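Local coordinates for protein thiol-activated cytolysin (Desulfobulbus propionicus, PDB 6NAL) that probably forms pores in target membranes, like other cholesterol-dependent cytolysins, at residues S215-W218 / E219-A222. Numbering follows the deposited sequence.
Sequences STTW and EDLA
Thr217 and Asp220 meet in a local N-terminal capping contact, where the loop after strand 187-202 turns into the short helix 218-224, far from the centre of the chain. Thr217 is the N-cap. Its backbone N donates to Asp220 OD2 at 3.0 Å. The N-H meets this oxygen on its anti side, 29° out of the carboxylate plane. Thr217 OG1 adds a weak bond to the same OD2, at 2.9 Å. A chi1 of 54° puts OG1 between the backbone N and the carbonyl carbon, on the side where Asp220 OD2 lies. One carboxylate oxygen thus takes both bonds. The other oxygen, OD1, forms a salt bridge with Arg223. The bond from the N-cap N-H to the side chain three residues on is the half of a capping box made by the N3 residue. A methyl contact flanks it: Thr216 CG2 lies 3.7 Å from Leu221 CD1, between the N' and N4 positions that a hydrophobic staple joins. Thr216 OG1 is turned to another partner, Asp94 O. Ala222 N donates to Trp218 O at 3.0 Å, a nearly straight bond. Thr217 O receives weak bonds from Asp220 N and Leu221 N. Trp218 CG is anti to the backbone N (chi1 180°), which swings the ring out to Leu6, Lys10 and Leu11 of helix 2-12. Trp218 CZ3 approaches Leu221 CD2 obliquely at 3.8 Å.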
loop_
_atom_site.group_PDB
_atom_site.type_symbol
_atom_site.label_atom_id
_atom_site.label_comp_id
_atom_site.label_asym_id
_atom_site.label_seq_id
_atom_site.Cartn_x
_atom_site.Cartn_y
_atom_site.Cartn_z
ATOM N N SER A 215 16.178 -10.443 -63.371
ATOM C CA SER A 215 17.584 -10.826 -63.289
ATOM C C SER A 215 18.002 -11.380 -61.936
ATOM O O SER A 215 19.047 -12.038 -61.861
ATOM C CB SER A 215 18.482 -9.632 -63.592
ATOM O OG SER A 215 18.008 -8.446 -62.980
ATOM N N THR A 216 17.255 -11.099 -60.870
ATOM C CA THR A 216 17.656 -11.483 -59.511
ATOM C C THR A 216 17.440 -12.977 -59.305
ATOM O O THR A 216 16.473 -13.556 -59.791
ATOM C CB THR A 216 16.850 -10.692 -58.455
ATOM O OG1 THR A 216 17.167 -9.297 -58.522
ATOM C CG2 THR A 216 17.168 -11.174 -57.034
ATOM N N THR A 217 18.334 -13.601 -58.578
ATOM C CA THR A 217 18.252 -15.039 -58.356
ATOM C C THR A 217 18.232 -15.312 -56.862
ATOM O O THR A 217 18.557 -14.443 -56.047
ATOM C CB THR A 217 19.444 -15.782 -58.986
ATOM O OG1 THR A 217 20.658 -15.209 -58.495
ATOM C CG2 THR A 217 19.436 -15.683 -60.502
ATOM N N TRP A 218 17.862 -16.545 -56.518
ATOM C CA TRP A 218 17.907 -16.968 -55.131
ATOM C C TRP A 218 19.298 -16.735 -54.574
ATOM O O TRP A 218 19.461 -16.282 -53.435
ATOM C CB TRP A 218 17.514 -18.447 -54.974
ATOM C CG TRP A 218 17.581 -18.842 -53.516
ATOM C CD1 TRP A 218 18.499 -19.655 -52.926
ATOM C CD2 TRP A 218 16.730 -18.375 -52.466
ATOM N NE1 TRP A 218 18.261 -19.747 -51.574
ATOM C CE2 TRP A 218 17.185 -18.963 -51.266
ATOM C CE3 TRP A 218 15.623 -17.529 -52.421
ATOM C CZ2 TRP A 218 16.580 -18.723 -50.039
ATOM C CZ3 TRP A 218 15.010 -17.304 -51.182
ATOM C CH2 TRP A 218 15.499 -17.896 -50.017
ATOM N N GLU A 219 20.318 -17.005 -55.385
ATOM C CA GLU A 219 21.688 -16.899 -54.911
ATOM C C GLU A 219 22.058 -15.470 -54.531
ATOM O O GLU A 219 22.861 -15.261 -53.616
ATOM C CB GLU A 219 22.634 -17.442 -55.979
ATOM C CG GLU A 219 23.981 -17.788 -55.421
ATOM C CD GLU A 219 23.939 -19.048 -54.580
ATOM O OE1 GLU A 219 23.060 -19.922 -54.836
ATOM O OE2 GLU A 219 24.788 -19.155 -53.663
ATOM N N ASP A 220 21.469 -14.473 -55.182
ATOM C CA ASP A 220 21.706 -13.102 -54.742
ATOM C C ASP A 220 21.115 -12.841 -53.363
ATOM O O ASP A 220 21.706 -12.105 -52.572
ATOM C CB ASP A 220 21.127 -12.118 -55.742
ATOM C CG ASP A 220 21.741 -12.274 -57.091
ATOM O OD1 ASP A 220 22.991 -12.384 -57.131
ATOM O OD2 ASP A 220 20.974 -12.323 -58.080
ATOM N N LEU A 221 19.929 -13.389 -53.077
ATOM C CA LEU A 221 19.328 -13.204 -51.763
ATOM C C LEU A 221 20.184 -13.856 -50.679
ATOM O O LEU A 221 20.481 -13.221 -49.664
ATOM C CB LEU A 221 17.914 -13.779 -51.748
ATOM C CG LEU A 221 16.773 -12.892 -52.222
ATOM C CD1 LEU A 221 16.833 -12.519 -53.655
ATOM C CD2 LEU A 221 15.461 -13.664 -51.991
ATOM N N ALA A 222 20.608 -15.120 -50.882
ATOM C CA ALA A 222 21.407 -15.805 -49.859
ATOM C C ALA A 222 22.708 -15.056 -49.560
ATOM O O ALA A 222 23.132 -14.954 -48.393
ATOM C CB ALA A 222 21.714 -17.245 -50.277
#